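Local coordinates for 3-hydroxyadipyl-CoA dehydrogenase (Escherichia coli, PDB 3MOG), which catalyses the NAD-dependent oxidation of 3-hydroxyadipyl-CoA to 3-oxoadipyl-CoA in the degradation of phenylacetate, at residues R193-R196 with P197-E201; V241-A244 with V245-V249; P261-V264 with Q265-L268. All coordinates share one frame; numbering follows the deposited sequence.

Contact 1: R193-R196 with P197-E201; sequences RVAR and PYYSE
Arg196 folds its side chain back so that the guanidinium group lies against the ring of Tyr199, three residues further along the chain. CG of Arg196 stands anti to its carbonyl carbon, and further bends at chi2 (-54°) and chi3 turn the chain toward the tyrosine. The approach is a slanting one: CD1 of Tyr199 sits over one face of the guanidinium, toward its rim, while NH2 of Arg196 comes 3.6 Å from Tyr199 CE1, with the two planes 43° apart. The group packs obliquely against the ring, without forming a stack. The Tyr199 ring also meets Ala195, whose CB is 4.2 Å from Tyr199 CE1.

Pro197 occupies the step between the two residues. Having no N-H, it cannot give a hydrogen bond to the carbonyls before it, and its CD instead packs 3.3 Å from Val194 O. It lies in the first turn of helix 196-207, close to where this follows helix 191-194. Tyr198 N spans the junction with a bond to Ala195 O, three residues back, at 3.0 Å; the four-residue pattern resumes with Ser200 N, which meets Arg196 O at 3.1 Å. Tyr199 N adds only a weak bond to Arg196 O.

The Arg196 head is held from several sides. NE bonds to Asn192 O in the preceding helix, and NH1 to Thr246 OG1 in helix 239-252. Tyr199 itself packs on Leu233, Thr234 and Ile237 of helix 230-237. With the residue buried, these bonds give NE and NH1 polar partners and limit the rotation of the group, while the adjacent tyrosine ring may offer some favourable electrostatics to a positive charge enclosed in the helical domain.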
loop_
_atom_site.group_PDB
_atom_site.type_symbol
_atom_site.label_atom_id
_atom_site.label_comp_id
_atom_site.label_asym_id
_atom_site.label_seq_id
_atom_site.Cartn_x
_atom_site.Cartn_y
_atom_site.Cartn_z
ATOM N N ARG C 193 -6.519 13.031 12.614
ATOM C CA ARG C 193 -6.963 11.910 11.794
ATOM C C ARG C 193 -8.182 12.264 10.945
ATOM O O ARG C 193 -8.177 12.046 9.740
ATOM C CB ARG C 193 -7.267 10.695 12.679
ATOM C CG ARG C 193 -7.729 9.466 11.923
ATOM C CD ARG C 193 -8.678 8.670 12.777
ATOM N NE ARG C 193 -9.074 7.396 12.186
ATOM C CZ ARG C 193 -8.868 6.212 12.753
ATOM N NH1 ARG C 193 -8.220 6.138 13.900
ATOM N NH2 ARG C 193 -9.272 5.098 12.153
ATOM N N VAL C 194 -9.216 12.816 11.575
ATOM C CA VAL C 194 -10.490 13.096 10.894
ATOM C C VAL C 194 -10.397 14.286 9.934
ATOM O O VAL C 194 -11.063 14.293 8.908
ATOM C CB VAL C 194 -11.656 13.247 11.922
ATOM C CG1 VAL C 194 -12.991 13.618 11.264
ATOM C CG2 VAL C 194 -11.793 11.976 12.719
ATOM N N ALA C 195 -9.538 15.256 10.246
ATOM C CA ALA C 195 -9.292 16.400 9.363
ATOM C C ALA C 195 -8.606 16.071 8.045
ATOM O O ALA C 195 -8.686 16.860 7.107
ATOM C CB ALA C 195 -8.481 17.474 10.092
ATOM N N ARG C 196 -7.915 14.936 7.973
ATOM C CA ARG C 196 -7.102 14.610 6.790
ATOM C C ARG C 196 -7.793 14.772 5.409
ATOM O O ARG C 196 -7.197 15.361 4.504
ATOM C CB ARG C 196 -6.464 13.218 6.914
ATOM C CG ARG C 196 -5.296 13.088 7.898
ATOM C CD ARG C 196 -4.183 14.114 7.617
ATOM N NE ARG C 196 -4.249 15.243 8.552
ATOM C CZ ARG C 196 -3.572 16.376 8.422
ATOM N NH1 ARG C 196 -2.760 16.566 7.384
ATOM N NH2 ARG C 196 -3.710 17.327 9.339
ATOM N N PRO C 197 -9.047 14.274 5.238
ATOM C CA PRO C 197 -9.618 14.461 3.875
ATOM C C PRO C 197 -10.044 15.885 3.518
ATOM O O PRO C 197 -10.315 16.171 2.346
ATOM C CB PRO C 197 -10.812 13.508 3.846
ATOM C CG PRO C 197 -11.104 13.188 5.266
ATOM C CD PRO C 197 -9.835 13.305 6.035
ATOM N N TYR C 198 -10.087 16.775 4.508
ATOM C CA TYR C 198 -10.366 18.169 4.214
ATOM C C TYR C 198 -9.227 18.713 3.347
ATOM O O TYR C 198 -9.478 19.407 2.361
ATOM C CB TYR C 198 -10.570 18.992 5.489
ATOM C CG TYR C 198 -11.017 20.416 5.230
ATOM C CD1 TYR C 198 -12.187 20.675 4.521
ATOM C CD2 TYR C 198 -10.277 21.507 5.709
ATOM C CE1 TYR C 198 -12.600 21.970 4.267
ATOM C CE2 TYR C 198 -10.686 22.805 5.467
ATOM C CZ TYR C 198 -11.847 23.026 4.740
ATOM O OH TYR C 198 -12.269 24.295 4.486
ATOM N N TYR C 199 -7.990 18.329 3.674
ATOM C CA TYR C 199 -6.838 18.768 2.901
ATOM C C TYR C 199 -6.654 17.962 1.635
ATOM O O TYR C 199 -6.395 18.530 0.580
ATOM C CB TYR C 199 -5.562 18.756 3.747
ATOM C CG TYR C 199 -5.745 19.486 5.042
ATOM C CD1 TYR C 199 -5.743 18.790 6.253
ATOM C CD2 TYR C 199 -5.973 20.862 5.065
ATOM C CE1 TYR C 199 -5.928 19.434 7.447
ATOM C CE2 TYR C 199 -6.167 21.533 6.278
ATOM C CZ TYR C 199 -6.143 20.806 7.459
ATOM O OH TYR C 199 -6.331 21.424 8.669
ATOM N N SER C 200 -6.808 16.647 1.736
ATOM C CA SER C 200 -6.433 15.765 0.633
ATOM C C SER C 200 -7.425 15.744 -0.532
ATOM O O SER C 200 -7.027 15.495 -1.685
ATOM C CB SER C 200 -6.144 14.349 1.137
ATOM O OG SER C 200 -7.322 13.710 1.578
ATOM N N GLU C 201 -8.702 16.015 -0.261
ATOM C CA GLU C 201 -9.626 16.191 -1.395
ATOM C C GLU C 201 -9.288 17.416 -2.277
ATOM O O GLU C 201 -9.332 17.329 -3.516
ATOM C CB GLU C 201 -11.099 16.140 -0.971
ATOM C CG GLU C 201 -11.589 14.713 -0.633
ATOM C CD GLU C 201 -11.410 13.715 -1.778
ATOM O OE1 GLU C 201 -11.029 12.555 -1.516
ATOM O OE2 GLU C 201 -11.656 14.079 -2.945
#

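Contact 2: V241-A244 with V245-V249; sequences VNFA and VTCSV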
loop_
_atom_site.group_PDB
_atom_site.type_symbol
_atom_site.label_atom_id
_atom_site.label_comp_id
_atom_site.label_asym_id
_atom_site.label_seq_id
_atom_site.Cartn_x
_atom_site.Cartn_y
_atom_site.Cartn_z
ATOM N N VAL C 241 4.516 21.811 7.796
ATOM C CA VAL C 241 3.875 21.276 9.003
ATOM C C VAL C 241 2.702 20.354 8.641
ATOM O O VAL C 241 2.611 19.229 9.148
ATOM C CB VAL C 241 3.414 22.419 9.964
ATOM C CG1 VAL C 241 2.764 21.856 11.241
ATOM C CG2 VAL C 241 4.596 23.336 10.335
ATOM N N ASN C 242 1.843 20.819 7.733
ATOM C CA ASN C 242 0.629 20.092 7.363
ATOM C C ASN C 242 0.963 18.806 6.614
ATOM O O ASN C 242 0.328 17.779 6.847
ATOM C CB ASN C 242 -0.339 21.028 6.620
ATOM C CG ASN C 242 -1.561 20.323 6.042
ATOM O OD1 ASN C 242 -1.522 19.820 4.912
ATOM N ND2 ASN C 242 -2.680 20.352 6.783
ATOM N N PHE C 243 1.997 18.865 5.769
ATOM C CA PHE C 243 2.481 17.716 5.000
ATOM C C PHE C 243 3.125 16.686 5.912
ATOM O O PHE C 243 3.023 15.482 5.655
ATOM C CB PHE C 243 3.487 18.172 3.930
ATOM C CG PHE C 243 4.005 17.064 3.026
ATOM C CD1 PHE C 243 3.203 16.531 2.023
ATOM C CD2 PHE C 243 5.318 16.616 3.138
ATOM C CE1 PHE C 243 3.676 15.539 1.157
ATOM C CE2 PHE C 243 5.819 15.614 2.282
ATOM C CZ PHE C 243 4.995 15.073 1.292
ATOM N N ALA C 244 3.791 17.161 6.966
ATOM C CA ALA C 244 4.446 16.268 7.936
ATOM C C ALA C 244 3.414 15.483 8.735
ATOM O O ALA C 244 3.632 14.313 9.036
ATOM C CB ALA C 244 5.377 17.052 8.885
ATOM N N VAL C 245 2.298 16.131 9.071
ATOM C CA VAL C 245 1.175 15.450 9.729
ATOM C C VAL C 245 0.552 14.380 8.807
ATOM O O VAL C 245 0.405 13.223 9.207
ATOM C CB VAL C 245 0.129 16.461 10.289
ATOM C CG1 VAL C 245 -1.085 15.731 10.831
ATOM C CG2 VAL C 245 0.759 17.348 11.401
ATOM N N THR C 246 0.240 14.759 7.569
ATOM C CA THR C 246 -0.282 13.832 6.558
ATOM C C THR C 246 0.587 12.587 6.396
ATOM O O THR C 246 0.080 11.456 6.453
ATOM C CB THR C 246 -0.459 14.542 5.180
ATOM O OG1 THR C 246 -1.548 15.452 5.255
ATOM C CG2 THR C 246 -0.753 13.554 4.033
ATOM N N CYS C 247 1.890 12.798 6.217
ATOM C CA CYS C 247 2.842 11.707 6.006
ATOM C C CYS C 247 2.964 10.821 7.234
ATOM O O CYS C 247 3.150 9.611 7.111
ATOM C CB CYS C 247 4.219 12.260 5.629
ATOM S SG CYS C 247 4.334 12.789 3.899
ATOM N N SER C 248 2.825 11.429 8.410
ATOM C CA SER C 248 2.966 10.721 9.666
ATOM C C SER C 248 1.772 9.783 9.884
ATOM O O SER C 248 1.962 8.621 10.229
ATOM C CB SER C 248 3.152 11.717 10.827
ATOM O OG SER C 248 2.806 11.155 12.089
ATOM N N VAL C 249 0.555 10.296 9.677
ATOM C CA VAL C 249 -0.668 9.492 9.798
ATOM C C VAL C 249 -0.656 8.376 8.739
ATOM O O VAL C 249 -0.886 7.204 9.045
ATOM C CB VAL C 249 -1.943 10.373 9.696
ATOM C CG1 VAL C 249 -3.182 9.531 9.734
ATOM C CG2 VAL C 249 -1.984 11.385 10.843
HETATM O O HOH W 1 -2.000 17.827 3.652
#
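Val241 O receives Val245 N at 3.1 Å, one of the regular bonds of helix 239-252. The side chain of Val245 leans back over the same carbonyl, CG2 resting 3.5 Å from Val241 O. That branch lies beside the backbone N of Val245, whereas CG1 extends toward Arg196 in helix 196-207.

At Asn242 the carbonyl takes Thr246 N in a nearly straight bond, with an N-H...O angle of 171°. The two side chains face the same flank of the helix, yet their polar atoms do not meet directly. A water accepts from Thr246 OG1 at 2.9 Å; its link to Asn242 OD1 is doubtful, the separation being too short for an ordinary hydrogen bond. With chi1 at -71°, Thr246 holds its hydroxyl beside its own backbone N and facing the asparagine side. The threonine also faces Arg196 of helix 196-207, and Asn242 OD1 bonds to Gln265 NE2 of helix 263-270. This buried flank of helix 239-252, part of the all-helical C-terminal domain of the 3-hydroxyacyl-CoA dehydrogenase family, therefore carries a polar junction between two neighbouring helices, where the water may form a bridge.

Phe243 turns its ring along another side of the helix, where the sulfur of Cys247 sits over one face. SG is 3.7 Å from the ring centroid and only 21° off the normal, displaced toward the CZ and CE2 rim; this is a sulfur-aromatic contact one helical turn apart. Cys247 N meanwhile binds Phe243 O at 3.0 Å. Pro261 packs against both side chains, and Gln265 and Gln266 touch the ring.

Ala244 closes the segment through its carbonyl, which receives Ser248 N at 3.1 Å in a more bent bond, with Ser248 CB packed 3.2 Å from the same oxygen.

Contact 3: P261-V264 with Q265-L268; sequences PSLV and QQEL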
loop_
_atom_site.group_PDB
_atom_site.type_symbol
_atom_site.label_atom_id
_atom_site.label_comp_id
_atom_site.label_asym_id
_atom_site.label_seq_id
_atom_site.Cartn_x
_atom_site.Cartn_y
_atom_site.Cartn_z
ATOM N N PRO C 261 -0.343 10.953 0.681
ATOM C CA PRO C 261 0.144 12.329 0.468
ATOM C C PRO C 261 0.002 12.785 -0.993
ATOM O O PRO C 261 -0.263 11.967 -1.871
ATOM C CB PRO C 261 1.619 12.260 0.909
ATOM C CG PRO C 261 1.668 11.038 1.838
ATOM C CD PRO C 261 0.714 10.072 1.202
ATOM N N SER C 262 0.165 14.087 -1.234
ATOM C CA SER C 262 0.081 14.662 -2.587
ATOM C C SER C 262 1.463 15.004 -3.162
ATOM O O SER C 262 2.280 15.595 -2.459
ATOM C CB SER C 262 -0.756 15.942 -2.536
ATOM O OG SER C 262 -0.937 16.497 -3.823
ATOM N N LEU C 263 1.709 14.674 -4.434
ATOM C CA LEU C 263 2.937 15.148 -5.110
ATOM C C LEU C 263 2.917 16.670 -5.297
ATOM O O LEU C 263 3.967 17.292 -5.411
ATOM C CB LEU C 263 3.154 14.486 -6.475
ATOM C CG LEU C 263 3.394 12.981 -6.569
ATOM C CD1 LEU C 263 2.981 12.560 -7.960
ATOM C CD2 LEU C 263 4.845 12.552 -6.263
ATOM N N VAL C 264 1.718 17.255 -5.328
ATOM C CA VAL C 264 1.561 18.701 -5.438
ATOM C C VAL C 264 2.001 19.380 -4.151
ATOM O O VAL C 264 2.685 20.404 -4.197
ATOM C CB VAL C 264 0.108 19.113 -5.796
ATOM C CG1 VAL C 264 0.004 20.633 -5.997
ATOM C CG2 VAL C 264 -0.344 18.390 -7.039
ATOM N N GLN C 265 1.640 18.796 -3.008
ATOM C CA GLN C 265 2.084 19.337 -1.724
ATOM C C GLN C 265 3.568 19.095 -1.491
ATOM O O GLN C 265 4.281 20.011 -1.083
ATOM C CB GLN C 265 1.260 18.804 -0.545
ATOM C CG GLN C 265 1.452 19.653 0.714
ATOM C CD GLN C 265 0.625 19.200 1.904
ATOM O OE1 GLN C 265 0.277 18.023 2.028
ATOM N NE2 GLN C 265 0.338 20.135 2.815
ATOM N N GLN C 266 4.016 17.867 -1.750
ATOM C CA GLN C 266 5.425 17.496 -1.622
ATOM C C GLN C 266 6.302 18.474 -2.392
ATOM O O GLN C 266 7.276 18.973 -1.855
ATOM C CB GLN C 266 5.691 16.068 -2.143
ATOM C CG GLN C 266 7.126 15.602 -1.850
ATOM C CD GLN C 266 7.424 14.172 -2.227
ATOM O OE1 GLN C 266 7.772 13.369 -1.369
ATOM N NE2 GLN C 266 7.315 13.845 -3.513
ATOM N N GLU C 267 5.936 18.734 -3.648
ATOM C CA GLU C 267 6.649 19.690 -4.500
ATOM C C GLU C 267 6.794 21.072 -3.869
ATOM O O GLU C 267 7.867 21.676 -3.960
ATOM C CB GLU C 267 5.973 19.812 -5.869
ATOM C CG GLU C 267 6.836 20.456 -6.932
ATOM C CD GLU C 267 7.714 19.463 -7.682
ATOM O OE1 GLU C 267 8.160 18.447 -7.089
ATOM O OE2 GLU C 267 7.958 19.718 -8.880
ATOM N N LEU C 268 5.725 21.552 -3.222
ATOM C CA LEU C 268 5.747 22.847 -2.544
ATOM C C LEU C 268 6.688 22.870 -1.333
ATOM O O LEU C 268 7.333 23.892 -1.065
ATOM C CB LEU C 268 4.337 23.291 -2.129
ATOM C CG LEU C 268 3.281 23.663 -3.189
ATOM C CD1 LEU C 268 2.013 24.139 -2.479
ATOM C CD2 LEU C 268 3.755 24.728 -4.185
HETATM O O HOH W 2 -0.192 15.682 0.910
#
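Leu263 and Gln266 lie side by side and point the same way, their closest side-chain atoms, CD2 of Leu263 and NE2 of Gln266, being 3.9 Å apart. Gln266 is extended beyond CG, with chi2 at 175°, which carries its amide alongside the leucine branch instead of across it.

Ser262 and Gln265 meet on a different side, CB to CB at 4.0 Å. A water joins them more firmly, accepting from Ser262 N at 2.7 Å and donating to Gln265 OE1 at 2.6 Å. Ser262 is the N-cap of helix 263-270: its OG accepts from Val264 N at 3.1 Å, while its carbonyl takes Gln266 N in a straight bond of 170°. Glu267 N to Leu263 O, at 3.0 Å, continues the first turn.

The other end of the Gln265 amide, NE2, is shared between Asn242 and Gln239 OE1, tying the helix start to helix 239-252. Trp203 of helix 196-207 packs on Ser262, Val264 and Gln265, whereas Leu263 and Gln266 face Phe253 and Trp254 of a neighbouring subunit, so this short helix packs on its own helical domain on one side and contributes to the subunit interface on another.

Overall arrangement
All three contacts are local to continuous stretches of one family domain and follow in series, so none closes a long loop and none nests in or crosses another. From the N terminus, contact 1 spans the junction of helices 191-194 and 196-207. Contact 2 lies within helix 239-252, reached after two intervening helices, and contact 3 begins helix 263-270, the next in the chain. Contact 2 is the middle element in space: it touches both others, whereas contacts 1 and 3 stay about 6 Å apart at their nearest atoms. Its Asn242 and Thr246 flank makes polar bonds to both neighbouring helices, while Phe243 and Cys247 pack against contact 3.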